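PDB 3SLR: BF1531-like N-terminal domain-containing protein, which is of unknown function but pairs an SGNH-hydrolase-like N-terminal domain with a magnesium-binding, HAD-type phosphatase domain, and may act on ester bonds. Local coordinates for residues 37-42 against 205-210; 87-92 against 145-150; 177-182 against 363-368; 232-237 against 244-249; 266-271 against 371-376. One frame throughout, in Å; residues are numbered along the deposited sequence. Where two conformers were deposited one is given.

Contact 1 of 5, residues 37-42 against 205-210; sequences ATAIKG and IISSRT
S207 is the first residue of 205-210 to meet the partner helix, and it does so with its CB. That carbon lies 3.5 Å from the carbonyl O of A39 and 3.7 Å from A39 CB, and the backbone N of I40 is only slightly farther off. With so little side chain between them, the CA atoms of I40 and S207 come to 4.8 Å. The S207 hydroxyl is tucked between its own backbone N and carbonyl carbon (chi1 56°), from where it hydrogen-bonds E43, the residue right after 37-42 on the same helix, and the backbone O of P204. These helices, 34-46 and 203-217, belong to the SGNH-hydrolase-like N-terminal domain, whose parallel sheet includes strand 50-55, and I40 also packs on L53 of that strand. The axes of the two short segments approach to 8.6 Å at an angle of 46°, and L9 of helix 6-12 touches both A39 and S207. One turn after S207 comes T210, whose CG2 faces I40 CD1 at 4.2 Å, a looser apolar meeting. Its OG1 turns back instead to I206 O, 2.7 Å away and well above the plane of that carbonyl, while T210 N reaches the same oxygen from the opposite face. OG1 of T210, a buried residue, also bonds the hydroxyl of Y126.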
# COMPACT_ATOMS: atom_id res chain seq x y z
N ALA A 37 17.56 -2.69 -2.93
CA ALA A 37 17.62 -3.10 -4.33
C ALA A 37 17.26 -4.58 -4.51
O ALA A 37 16.44 -4.94 -5.36
CB ALA A 37 19.00 -2.82 -4.92
N THR A 38 17.88 -5.43 -3.70
CA THR A 38 17.59 -6.85 -3.73
C THR A 38 16.12 -7.11 -3.45
O THR A 38 15.46 -7.87 -4.17
CB THR A 38 18.45 -7.61 -2.72
OG1 THR A 38 19.83 -7.51 -3.10
CG2 THR A 38 18.06 -9.08 -2.68
N ALA A 39 15.59 -6.47 -2.41
CA ALA A 39 14.19 -6.64 -2.04
C ALA A 39 13.24 -6.22 -3.15
O ALA A 39 12.30 -6.93 -3.47
CB ALA A 39 13.89 -5.87 -0.76
N ILE A 40 13.49 -5.06 -3.75
CA ILE A 40 12.65 -4.61 -4.87
C ILE A 40 12.71 -5.57 -6.07
O ILE A 40 11.68 -5.89 -6.68
CB ILE A 40 13.04 -3.19 -5.33
CG1 ILE A 40 12.57 -2.18 -4.28
CG2 ILE A 40 12.42 -2.89 -6.71
CD1 ILE A 40 13.10 -0.78 -4.47
N LYS A 41 13.91 -6.02 -6.40
CA LYS A 41 14.09 -6.91 -7.54
C LYS A 41 13.37 -8.24 -7.31
O LYS A 41 12.62 -8.72 -8.17
CB LYS A 41 15.58 -7.11 -7.82
CG LYS A 41 15.86 -8.00 -9.02
CD LYS A 41 17.35 -7.96 -9.37
CE LYS A 41 17.65 -8.78 -10.62
NZ LYS A 41 17.20 -10.19 -10.44
N GLY A 42 13.57 -8.83 -6.14
CA GLY A 42 12.91 -10.07 -5.78
C GLY A 42 11.40 -9.95 -5.68
O GLY A 42 10.66 -10.83 -6.12
N ILE A 205 8.26 -4.79 3.58
CA ILE A 205 7.10 -3.92 3.55
C ILE A 205 7.28 -2.85 2.48
O ILE A 205 6.39 -2.61 1.68
CB ILE A 205 6.84 -3.24 4.91
CG1 ILE A 205 6.45 -4.30 5.95
CG2 ILE A 205 5.78 -2.17 4.76
CD1 ILE A 205 6.44 -3.79 7.40
N ILE A 206 8.45 -2.23 2.46
CA ILE A 206 8.71 -1.19 1.48
C ILE A 206 8.81 -1.74 0.04
O ILE A 206 8.30 -1.13 -0.90
CB ILE A 206 9.96 -0.35 1.84
CG1 ILE A 206 9.77 0.34 3.20
CG2 ILE A 206 10.26 0.67 0.75
CD1 ILE A 206 8.37 0.86 3.42
N SER A 207 9.44 -2.90 -0.14
CA SER A 207 9.51 -3.46 -1.49
C SER A 207 8.12 -3.80 -2.01
O SER A 207 7.81 -3.57 -3.17
CB SER A 207 10.45 -4.69 -1.56
OG SER A 207 10.08 -5.71 -0.65
N SER A 208 7.27 -4.34 -1.14
CA SER A 208 5.93 -4.72 -1.56
C SER A 208 5.15 -3.48 -1.99
O SER A 208 4.50 -3.47 -3.02
CB SER A 208 5.22 -5.50 -0.46
OG SER A 208 3.95 -5.94 -0.90
N ARG A 209 5.22 -2.43 -1.18
CA ARG A 209 4.52 -1.18 -1.48
C ARG A 209 5.08 -0.47 -2.71
O ARG A 209 4.38 0.31 -3.36
CB ARG A 209 4.57 -0.25 -0.26
CG ARG A 209 3.72 -0.73 0.92
CD ARG A 209 2.23 -0.62 0.64
NE ARG A 209 1.86 0.76 0.36
CZ ARG A 209 1.21 1.56 1.20
NH1 ARG A 209 0.82 1.12 2.40
NH2 ARG A 209 0.94 2.81 0.84
N THR A 210 6.36 -0.71 -3.02
CA THR A 210 6.97 -0.13 -4.21
C THR A 210 6.49 -0.88 -5.44
O THR A 210 6.10 -0.28 -6.44
CB THR A 210 8.50 -0.18 -4.11
OG1 THR A 210 8.90 0.52 -2.93
CG2 THR A 210 9.15 0.48 -5.32

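Contact 2 of 5, residues 87-92 against 145-150; sequences HKLLEK and SSFTYQ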
# COMPACT_ATOMS: atom_id res chain seq x y z
N HIS A 87 16.07 11.00 7.72
CA HIS A 87 17.26 11.02 8.55
C HIS A 87 18.37 11.92 7.99
O HIS A 87 19.00 12.68 8.72
CB HIS A 87 17.79 9.60 8.75
CG HIS A 87 18.71 9.46 9.92
ND1 HIS A 87 18.29 9.00 11.15
CD2 HIS A 87 20.02 9.78 10.07
CE1 HIS A 87 19.31 9.02 12.00
NE2 HIS A 87 20.37 9.47 11.36
N LYS A 88 18.60 11.82 6.69
CA LYS A 88 19.66 12.60 6.05
C LYS A 88 19.24 14.05 5.86
O LYS A 88 20.09 14.96 5.94
CB LYS A 88 20.09 11.96 4.72
CG LYS A 88 20.76 10.59 4.89
CD LYS A 88 22.11 10.71 5.63
CE LYS A 88 22.68 9.32 5.96
NZ LYS A 88 24.06 9.41 6.55
N LEU A 89 17.95 14.28 5.65
CA LEU A 89 17.43 15.64 5.54
C LEU A 89 17.53 16.35 6.90
O LEU A 89 17.81 17.54 6.96
CB LEU A 89 15.97 15.64 5.04
CG LEU A 89 15.34 17.01 4.77
CD1 LEU A 89 16.00 17.68 3.56
CD2 LEU A 89 13.84 16.90 4.55
N LEU A 90 17.30 15.59 7.97
CA LEU A 90 17.44 16.09 9.33
C LEU A 90 18.87 16.58 9.56
O LEU A 90 19.09 17.65 10.12
CB LEU A 90 17.12 14.98 10.33
CG LEU A 90 17.03 15.35 11.81
CD1 LEU A 90 15.81 16.20 12.05
CD2 LEU A 90 16.95 14.07 12.67
N GLU A 91 19.85 15.80 9.10
CA GLU A 91 21.24 16.23 9.21
C GLU A 91 21.50 17.49 8.39
O GLU A 91 22.13 18.44 8.87
CB GLU A 91 22.21 15.12 8.80
CG GLU A 91 23.64 15.63 8.77
CD GLU A 91 24.68 14.53 8.69
OE1 GLU A 91 24.49 13.59 7.91
OE2 GLU A 91 25.69 14.63 9.41
N LYS A 92 21.00 17.52 7.16
CA LYS A 92 21.16 18.69 6.30
C LYS A 92 20.64 19.95 6.97
O LYS A 92 21.30 20.99 7.01
CB LYS A 92 20.45 18.45 4.96
CG LYS A 92 20.57 19.56 3.94
CD LYS A 92 19.94 19.12 2.61
CE LYS A 92 20.20 20.12 1.50
NZ LYS A 92 19.78 21.48 1.92
N SER A 145 11.23 27.78 10.75
CA SER A 145 12.53 27.19 10.42
C SER A 145 12.73 25.82 11.09
O SER A 145 13.76 25.18 10.86
CB SER A 145 13.66 28.13 10.84
OG SER A 145 13.63 28.33 12.24
N SER A 146 11.78 25.39 11.91
CA SER A 146 11.93 24.11 12.63
C SER A 146 11.86 22.94 11.66
O SER A 146 11.25 23.06 10.58
CB SER A 146 10.87 23.95 13.72
OG SER A 146 9.60 23.63 13.19
N PHE A 147 12.47 21.82 12.02
CA PHE A 147 12.44 20.65 11.14
C PHE A 147 11.02 20.13 11.01
O PHE A 147 10.61 19.71 9.93
CB PHE A 147 13.36 19.53 11.63
CG PHE A 147 13.54 18.40 10.64
CD1 PHE A 147 14.30 18.58 9.49
CD2 PHE A 147 12.92 17.17 10.84
CE1 PHE A 147 14.47 17.55 8.57
CE2 PHE A 147 13.08 16.14 9.92
CZ PHE A 147 13.86 16.32 8.79
N THR A 148 10.27 20.14 12.10
CA THR A 148 8.88 19.66 12.08
C THR A 148 8.01 20.48 11.13
O THR A 148 7.25 19.91 10.34
CB THR A 148 8.29 19.64 13.48
OG1 THR A 148 8.79 18.48 14.17
CG2 THR A 148 6.77 19.56 13.43
N TYR A 149 8.13 21.80 11.17
CA TYR A 149 7.40 22.63 10.22
C TYR A 149 7.82 22.38 8.76
O TYR A 149 6.97 22.17 7.90
CB TYR A 149 7.49 24.12 10.56
CG TYR A 149 6.58 24.93 9.66
CD1 TYR A 149 5.23 25.07 9.96
CD2 TYR A 149 7.05 25.50 8.49
CE1 TYR A 149 4.38 25.79 9.13
CE2 TYR A 149 6.22 26.24 7.66
CZ TYR A 149 4.88 26.38 7.98
OH TYR A 149 4.03 27.10 7.16
N GLN A 150 9.12 22.41 8.49
CA GLN A 150 9.62 22.21 7.14
C GLN A 150 9.20 20.86 6.56
O GLN A 150 8.84 20.77 5.39
CB GLN A 150 11.13 22.40 7.09
CG GLN A 150 11.53 23.86 7.28
CD GLN A 150 11.04 24.73 6.13
OE1 GLN A 150 11.20 24.37 4.96
NE2 GLN A 150 10.42 25.86 6.47
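F147 stands at the start of helix 147-164 and pushes its ring against L89 and L90 of helix 86-94, joining two helices that pack in the SGNH-hydrolase-like N-terminal domain. The ring gets there because CG lies anti to the backbone N (chi1 -170°), carrying it out from the first turn and across to the neighbouring helix. L90 adopts the same kind of first torsion, which swings its leucine end toward the phenylalanine although its CB sets off along the flank. The two side chains cross at about a right angle, and L90 CD1 sits over the middle of one ring face in a CH-pi contact, 3.4 Å from the ring centroid and only 15° off the normal. This is tight: CD1 to F147 CD2 is 3.3 Å. L89 meets a different part of the ring. Its CG is 3.9 Å from F147 CE1, and the L89 side chain also packs against L104, R108, L151 and L154. The backbone joins in as well, with L90 CA 3.4 Å from F147 CE1. Directly before F147, S146 occupies the N-cap position and fixes where the ring-bearing turn begins. Its OG, which has the backbone O atoms of A140 and V143 as possible acceptors, itself accepts from Y149 N at 3.1 Å with an N-H...O angle of 162°.

Contact 3 of 5, residues 177-182 against 363-368; sequences SAKYGR and YLEYLY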
# COMPACT_ATOMS: atom_id res chain seq x y z
N SER A 177 4.91 4.16 7.87
CA SER A 177 5.67 4.28 9.11
C SER A 177 4.80 4.72 10.29
O SER A 177 5.06 4.35 11.44
CB SER A 177 6.84 5.25 8.92
OG SER A 177 7.76 4.77 7.96
N ALA A 178 3.78 5.53 10.01
CA ALA A 178 2.86 5.97 11.08
C ALA A 178 2.21 4.77 11.77
O ALA A 178 1.95 4.80 12.96
CB ALA A 178 1.79 6.92 10.56
N LYS A 179 1.95 3.71 11.01
CA LYS A 179 1.36 2.50 11.60
C LYS A 179 2.37 1.69 12.42
O LYS A 179 2.12 1.38 13.58
CB LYS A 179 0.75 1.61 10.51
CG LYS A 179 0.22 0.27 11.04
CD LYS A 179 -0.55 -0.52 9.97
CE LYS A 179 -0.71 -1.99 10.38
NZ LYS A 179 -1.47 -2.17 11.64
N TYR A 180 3.51 1.35 11.82
CA TYR A 180 4.48 0.48 12.48
C TYR A 180 5.34 1.23 13.49
O TYR A 180 5.79 0.65 14.48
CB TYR A 180 5.40 -0.16 11.44
CG TYR A 180 4.68 -1.13 10.53
CD1 TYR A 180 4.17 -0.72 9.31
CD2 TYR A 180 4.49 -2.45 10.91
CE1 TYR A 180 3.51 -1.61 8.48
CE2 TYR A 180 3.84 -3.35 10.09
CZ TYR A 180 3.35 -2.92 8.88
OH TYR A 180 2.69 -3.83 8.06
N GLY A 181 5.60 2.51 13.23
CA GLY A 181 6.44 3.31 14.10
C GLY A 181 7.91 3.25 13.72
O GLY A 181 8.41 2.21 13.30
N ARG A 182 8.60 4.37 13.89
CA ARG A 182 10.03 4.42 13.61
C ARG A 182 10.78 3.42 14.50
O ARG A 182 11.79 2.87 14.09
CB ARG A 182 10.57 5.84 13.78
CG ARG A 182 12.05 5.97 13.38
CD ARG A 182 12.52 7.42 13.34
NE ARG A 182 12.60 8.02 14.67
CZ ARG A 182 11.68 8.81 15.22
NH1 ARG A 182 10.56 9.09 14.56
NH2 ARG A 182 11.87 9.29 16.44
N TYR A 363 -9.47 -6.84 12.04
CA TYR A 363 -9.56 -7.01 10.59
C TYR A 363 -8.95 -5.83 9.84
O TYR A 363 -8.13 -6.00 8.95
CB TYR A 363 -11.02 -7.12 10.12
CG TYR A 363 -11.74 -8.42 10.41
CD1 TYR A 363 -11.09 -9.50 10.98
CD2 TYR A 363 -13.09 -8.55 10.08
CE1 TYR A 363 -11.78 -10.69 11.23
CE2 TYR A 363 -13.78 -9.72 10.33
CZ TYR A 363 -13.12 -10.79 10.90
OH TYR A 363 -13.81 -11.96 11.14
N LEU A 364 -9.39 -4.64 10.19
CA LEU A 364 -9.07 -3.49 9.36
C LEU A 364 -7.58 -3.17 9.42
O LEU A 364 -6.93 -2.98 8.39
CB LEU A 364 -9.93 -2.29 9.74
CG LEU A 364 -10.06 -1.19 8.69
CD1 LEU A 364 -10.50 -1.76 7.34
CD2 LEU A 364 -11.04 -0.13 9.18
N GLU A 365 -7.02 -3.13 10.63
CA GLU A 365 -5.59 -2.85 10.77
C GLU A 365 -4.76 -3.89 10.02
O GLU A 365 -3.73 -3.56 9.44
CB GLU A 365 -5.18 -2.77 12.24
CG GLU A 365 -5.63 -1.49 12.96
CD GLU A 365 -4.81 -0.26 12.55
OE1 GLU A 365 -3.69 -0.42 12.00
OE2 GLU A 365 -5.29 0.87 12.76
N TYR A 366 -5.22 -5.14 10.03
CA TYR A 366 -4.55 -6.18 9.26
C TYR A 366 -4.63 -5.90 7.75
O TYR A 366 -3.63 -5.97 7.04
CB TYR A 366 -5.11 -7.57 9.58
CG TYR A 366 -4.67 -8.60 8.57
CD1 TYR A 366 -3.36 -9.05 8.55
CD2 TYR A 366 -5.56 -9.09 7.62
CE1 TYR A 366 -2.93 -9.98 7.60
CE2 TYR A 366 -5.15 -10.03 6.68
CZ TYR A 366 -3.84 -10.47 6.68
OH TYR A 366 -3.45 -11.39 5.74
N LEU A 367 -5.83 -5.58 7.26
CA LEU A 367 -6.00 -5.27 5.84
C LEU A 367 -5.12 -4.10 5.42
O LEU A 367 -4.60 -4.07 4.30
CB LEU A 367 -7.47 -5.01 5.51
CG LEU A 367 -8.39 -6.22 5.67
CD1 LEU A 367 -9.84 -5.81 5.53
CD2 LEU A 367 -8.03 -7.34 4.66
N TYR A 368 -4.92 -3.15 6.32
CA TYR A 368 -4.02 -2.03 6.04
C TYR A 368 -2.61 -2.49 5.68
O TYR A 368 -1.93 -1.82 4.91
CB TYR A 368 -3.95 -1.06 7.22
CG TYR A 368 -5.19 -0.23 7.50
CD1 TYR A 368 -6.21 -0.08 6.57
CD2 TYR A 368 -5.32 0.43 8.73
CE1 TYR A 368 -7.35 0.70 6.86
CE2 TYR A 368 -6.44 1.20 9.02
CZ TYR A 368 -7.44 1.34 8.08
OH TYR A 368 -8.55 2.11 8.39
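K179 reaches out from the last turn of helix 173-180 to E365 on helix 363-368, linking the SGNH-like N-terminal domain to the phosphatase part of the chain. Its chain runs extended, with CG anti to the backbone N, until a bend at chi4 (61°) turns NZ onto the glutamate. NZ lies 2.8 Å from E365 OE1 in a salt bridge that uses the anti lone pair of that oxygen, the one facing away from OE2. A second, weak bond of 3.4 Å runs from NZ to the backbone O of E365. The glutamate folds back at chi2 (-74°), and the two side chains slide past each other in opposite directions. Farther back along the lysine, CD grazes Y368 CB at 4.4 Å. Y180 packs on F184 and M185 and also touches T369, just past 363-368, as K179 does. The helix closes at G181, which has positive phi and whose N bonds S177 O. On the other side, L364 and L367 fasten helix 363-368 to F261 and W264 of helix 255-270. Because the charged pair lies at the surface, where water can compete for both ends, it probably adds only modestly to the hold between domains.

Contact 4 of 5, residues 232-237 against 244-249; sequences TIWGGV and ENIQVG
The loop running on from what looks like a HAD-type DxDx(T/V) motif, whose last residue is T232, turns back on itself here, G235 pairing with Q247 across helix 238-241. The pair is a single antiparallel, hydrogen-bonded bridge: G235 N gives to Q247 O at 3.0 Å, and Q247 N gives to G235 O at 2.8 Å. Both bonds are nearly straight, with N-H...O angles of 177° and 171°, and the two CA atoms come within 4.2 Å. I246 CA makes a CA-H...O contact to the same G235 O. In the conformer given, the Q247 side chain runs extended over G235, with its OE1 3.3 Å from G235 CA. This arrangement, right after the first strand of the phosphatase domain, is consistent with the flap of HAD-like enzymes, which lies beside the metal site. W234 makes that link. Its CG is wedged between its own N and carbonyl carbon (chi1 59°), which turns one face of the indole to I246. I246 CG2 sits over that face, 3.6 Å from the centroid of the five-membered ring, while I246 CD1 reaches the six-membered part, 3.7 Å from W234 CE3. The indole NE1 hydrogen-bonds D230, a magnesium ligand, so W234 is a second-shell residue, with a bound magnesium ion about 7 Å from its side chain, nearest atoms. T232 likewise bonds a ligand, through OG1 to D228.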
# COMPACT_ATOMS: atom_id res chain seq x y z
N THR A 232 -18.24 -11.58 9.03
CA THR A 232 -17.31 -10.86 8.17
C THR A 232 -17.71 -9.38 8.11
O THR A 232 -16.91 -8.52 8.51
CB THR A 232 -17.20 -11.50 6.76
OG1 THR A 232 -16.68 -12.83 6.90
CG2 THR A 232 -16.25 -10.72 5.87
N ILE A 233 -18.93 -9.09 7.68
CA ILE A 233 -19.41 -7.69 7.71
C ILE A 233 -20.38 -7.37 8.86
O ILE A 233 -20.74 -6.22 9.06
CB ILE A 233 -19.98 -7.22 6.36
CG1 ILE A 233 -21.33 -7.89 6.05
CG2 ILE A 233 -18.96 -7.45 5.24
CD1 ILE A 233 -22.14 -7.18 4.98
N TRP A 234 -20.82 -8.39 9.59
CA TRP A 234 -21.59 -8.18 10.82
C TRP A 234 -21.27 -9.32 11.77
O TRP A 234 -20.83 -10.38 11.34
CB TRP A 234 -23.11 -8.09 10.57
CG TRP A 234 -23.75 -9.31 9.90
CD1 TRP A 234 -23.76 -10.60 10.36
CD2 TRP A 234 -24.50 -9.32 8.67
NE1 TRP A 234 -24.44 -11.41 9.47
CE2 TRP A 234 -24.91 -10.65 8.43
CE3 TRP A 234 -24.84 -8.33 7.73
CZ2 TRP A 234 -25.65 -11.02 7.30
CZ3 TRP A 234 -25.58 -8.70 6.62
CH2 TRP A 234 -25.98 -10.03 6.41
N GLY A 235 -21.45 -9.10 13.07
CA GLY A 235 -21.22 -10.16 14.03
C GLY A 235 -22.44 -11.07 14.10
O GLY A 235 -23.57 -10.62 13.99
N GLY A 236 -22.20 -12.36 14.29
CA GLY A 236 -23.30 -13.29 14.45
C GLY A 236 -23.68 -13.99 13.16
O GLY A 236 -23.09 -13.76 12.10
N VAL A 237 -24.68 -14.85 13.26
CA VAL A 237 -25.10 -15.66 12.12
C VAL A 237 -26.56 -15.35 11.86
O VAL A 237 -27.41 -15.62 12.71
CB VAL A 237 -24.89 -17.16 12.40
CG1 VAL A 237 -25.43 -18.01 11.25
CG2 VAL A 237 -23.40 -17.44 12.63
N GLU A 244 -32.59 -8.69 12.88
CA GLU A 244 -32.55 -7.59 13.84
C GLU A 244 -31.38 -7.72 14.82
O GLU A 244 -30.99 -6.75 15.46
CB GLU A 244 -33.87 -7.43 14.59
CG GLU A 244 -34.45 -8.70 15.14
CD GLU A 244 -35.37 -9.39 14.15
OE1 GLU A 244 -36.58 -9.06 14.10
OE2 GLU A 244 -34.89 -10.27 13.42
N ASN A 245 -30.82 -8.92 14.92
CA ASN A 245 -29.86 -9.22 15.97
C ASN A 245 -28.38 -9.34 15.57
O ASN A 245 -27.53 -9.64 16.40
CB ASN A 245 -30.32 -10.46 16.74
CG ASN A 245 -31.67 -10.24 17.41
OD1 ASN A 245 -31.92 -9.19 17.99
ND2 ASN A 245 -32.57 -11.23 17.30
N ILE A 246 -28.07 -9.12 14.29
CA ILE A 246 -26.67 -9.11 13.87
C ILE A 246 -25.93 -7.99 14.59
O ILE A 246 -26.51 -6.96 14.93
CB ILE A 246 -26.53 -8.92 12.34
CG1 ILE A 246 -27.26 -7.64 11.92
CG2 ILE A 246 -27.03 -10.15 11.62
CD1 ILE A 246 -26.96 -7.19 10.52
N GLN A 247 -24.63 -8.18 14.81
CA GLN A 247 -23.84 -7.20 15.56
C GLN A 247 -23.26 -6.13 14.65
O GLN A 247 -22.30 -6.37 13.92
CB GLN A 247 -22.74 -7.91 16.35
CG GLN A 247 -23.28 -8.95 17.32
CD GLN A 247 -22.33 -10.10 17.54
OE1 GLN A 247 -21.13 -9.98 17.28
NE2 GLN A 247 -22.86 -11.23 18.00
N VAL A 248 -23.85 -4.94 14.70
CA VAL A 248 -23.42 -3.81 13.89
C VAL A 248 -24.00 -2.55 14.53
O VAL A 248 -25.12 -2.57 15.05
CB VAL A 248 -23.91 -3.94 12.43
CG1 VAL A 248 -25.45 -3.88 12.38
CG2 VAL A 248 -23.28 -2.87 11.55
N GLY A 249 -23.24 -1.45 14.52
CA GLY A 249 -23.74 -0.20 15.06
C GLY A 249 -22.88 0.34 16.18
O GLY A 249 -22.05 -0.37 16.75

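Contact 5 of 5, residues 266-271 against 371-376; sequences KKLKNR and NLFETA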
# COMPACT_ATOMS: atom_id res chain seq x y z
N LYS A 266 -17.43 0.76 2.08
CA LYS A 266 -18.17 1.85 1.46
C LYS A 266 -17.24 2.79 0.69
O LYS A 266 -17.58 3.23 -0.41
CB LYS A 266 -18.95 2.62 2.52
CG LYS A 266 -19.74 3.81 1.97
CD LYS A 266 -20.56 4.48 3.08
CE LYS A 266 -21.66 5.36 2.52
NZ LYS A 266 -21.29 6.79 2.54
N LYS A 267 -16.09 3.11 1.27
CA LYS A 267 -15.12 3.94 0.56
C LYS A 267 -14.61 3.27 -0.73
O LYS A 267 -14.44 3.94 -1.75
CB LYS A 267 -13.94 4.34 1.45
CG LYS A 267 -14.30 5.42 2.48
CD LYS A 267 -13.06 5.84 3.29
CE LYS A 267 -12.61 4.75 4.26
NZ LYS A 267 -11.46 5.24 5.13
N LEU A 268 -14.36 1.97 -0.68
CA LEU A 268 -13.96 1.23 -1.87
C LEU A 268 -15.04 1.32 -2.96
O LEU A 268 -14.76 1.63 -4.11
CB LEU A 268 -13.68 -0.24 -1.54
CG LEU A 268 -12.47 -0.47 -0.65
CD1 LEU A 268 -12.41 -1.93 -0.20
CD2 LEU A 268 -11.17 -0.04 -1.35
N LYS A 269 -16.29 1.06 -2.57
CA LYS A 269 -17.38 1.11 -3.53
C LYS A 269 -17.42 2.52 -4.14
O LYS A 269 -17.54 2.69 -5.35
CB LYS A 269 -18.71 0.78 -2.83
CG LYS A 269 -19.93 0.66 -3.75
CD LYS A 269 -20.54 2.02 -4.05
CE LYS A 269 -21.69 1.91 -5.06
NZ LYS A 269 -21.26 1.25 -6.32
N ASN A 270 -17.30 3.53 -3.28
CA ASN A 270 -17.37 4.91 -3.76
C ASN A 270 -16.22 5.33 -4.70
O ASN A 270 -16.34 6.33 -5.41
CB ASN A 270 -17.51 5.89 -2.58
CG ASN A 270 -18.91 5.88 -1.98
OD1 ASN A 270 -19.88 5.52 -2.64
ND2 ASN A 270 -19.03 6.30 -0.72
N ARG A 271 -15.12 4.58 -4.71
CA ARG A 271 -14.03 4.86 -5.66
C ARG A 271 -14.01 3.89 -6.85
O ARG A 271 -13.03 3.81 -7.58
CB ARG A 271 -12.65 4.92 -4.98
CG ARG A 271 -12.19 3.63 -4.29
CD ARG A 271 -10.68 3.39 -4.49
NE ARG A 271 -10.38 2.94 -5.84
CZ ARG A 271 -9.33 2.20 -6.17
NH1 ARG A 271 -8.46 1.81 -5.24
NH2 ARG A 271 -9.14 1.83 -7.42
N ASN A 371 -2.16 -3.46 1.67
CA ASN A 371 -2.33 -2.48 0.59
C ASN A 371 -2.99 -3.10 -0.64
O ASN A 371 -2.42 -3.12 -1.72
CB ASN A 371 -0.98 -1.88 0.20
CG ASN A 371 -1.12 -0.64 -0.66
OD1 ASN A 371 -1.91 0.25 -0.35
ND2 ASN A 371 -0.35 -0.57 -1.74
N LEU A 372 -4.21 -3.59 -0.48
CA LEU A 372 -4.85 -4.40 -1.51
C LEU A 372 -5.26 -3.62 -2.75
O LEU A 372 -5.37 -4.19 -3.85
CB LEU A 372 -6.09 -5.09 -0.92
CG LEU A 372 -5.82 -6.13 0.17
CD1 LEU A 372 -7.08 -6.37 1.00
CD2 LEU A 372 -5.31 -7.41 -0.41
N PHE A 373 -5.52 -2.33 -2.58
CA PHE A 373 -6.16 -1.55 -3.63
C PHE A 373 -5.35 -0.39 -4.19
O PHE A 373 -5.91 0.65 -4.56
CB PHE A 373 -7.56 -1.11 -3.17
CG PHE A 373 -8.51 -2.26 -3.00
CD1 PHE A 373 -9.12 -2.84 -4.10
CD2 PHE A 373 -8.76 -2.80 -1.75
CE1 PHE A 373 -9.99 -3.92 -3.96
CE2 PHE A 373 -9.63 -3.87 -1.59
CZ PHE A 373 -10.25 -4.43 -2.69
N GLU A 374 -4.03 -0.57 -4.27
CA GLU A 374 -3.19 0.35 -5.01
C GLU A 374 -3.79 0.54 -6.38
O GLU A 374 -4.31 -0.40 -6.97
CB GLU A 374 -1.78 -0.21 -5.18
CG GLU A 374 -0.78 0.81 -5.71
CD GLU A 374 -0.59 1.97 -4.74
OE1 GLU A 374 -0.18 1.73 -3.58
OE2 GLU A 374 -0.87 3.12 -5.12
N THR A 375 -3.70 1.76 -6.90
CA THR A 375 -4.21 2.00 -8.24
C THR A 375 -3.33 3.02 -8.97
O THR A 375 -2.41 3.59 -8.37
CB THR A 375 -5.68 2.45 -8.21
OG1 THR A 375 -6.22 2.45 -9.54
CG2 THR A 375 -5.83 3.82 -7.58
N ALA A 376 -3.59 3.22 -10.26
CA ALA A 376 -2.82 4.20 -11.02
C ALA A 376 -3.69 5.13 -11.87
O ALA A 376 -3.19 5.84 -12.75
CB ALA A 376 -1.75 3.52 -11.86
O HOH W 1 -7.39 -0.82 -7.19
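F373, R271 and L268 carry this contact, in which the chain after helix 363-368 lies against the end of helix 255-270. L268 meets the phenylalanine at about a right angle, with both methyls on the ring: CD1 is 3.7 Å from F373 CE2, and CD2 stands over one face, 4.0 Å from the centroid in a CH-pi contact. L225 of strand 224-227 touches both residues and V332 of strand 331-334 touches F373, so the ring packs where the helix meets the sheet. In R271, bends at chi2 and chi3 bring the guanidinium round to the backbone, where NH1 donates to F373 O at 2.9 Å. The oxygen lies near the guanidinium plane and uses a lone pair in its carbonyl plane, although the angle at the hydrogen is only 136°. T375 CG2 covers one guanidinium face, and T375 CB is 3.6 Å from R271 NH2. A water takes a bond of 3.2 Å from R271 NH2 and can donate to E374 O, one of several acceptors in its reach. Since the arginine meets neutral backbone and a methyl in place of a carboxylate, its hold depends on the path of the main chain.

In the fold
Contacts 1 and 2 are buried helix packing within the N-terminal domain, one through small residues and the other through a methyl over a ring face; their centres lie about 26 Å apart. Contact 4 is also largely buried, but is held by backbone bonds beside the metal, about 39 Å from contact 1, centre to centre. Contact 3 is the surface exception, a charged pair between domains, and contact 5 is partly buried and mixed in chemistry. Helix 255-270 serves both of these, carrying contact 5 and backing helix 363-368 of contact 3; L367 of contact 3 touches L372 of contact 5. Y180 against I205 ties contacts 1 and 3 together, and R209 against N371 joins contact 1 to contact 5.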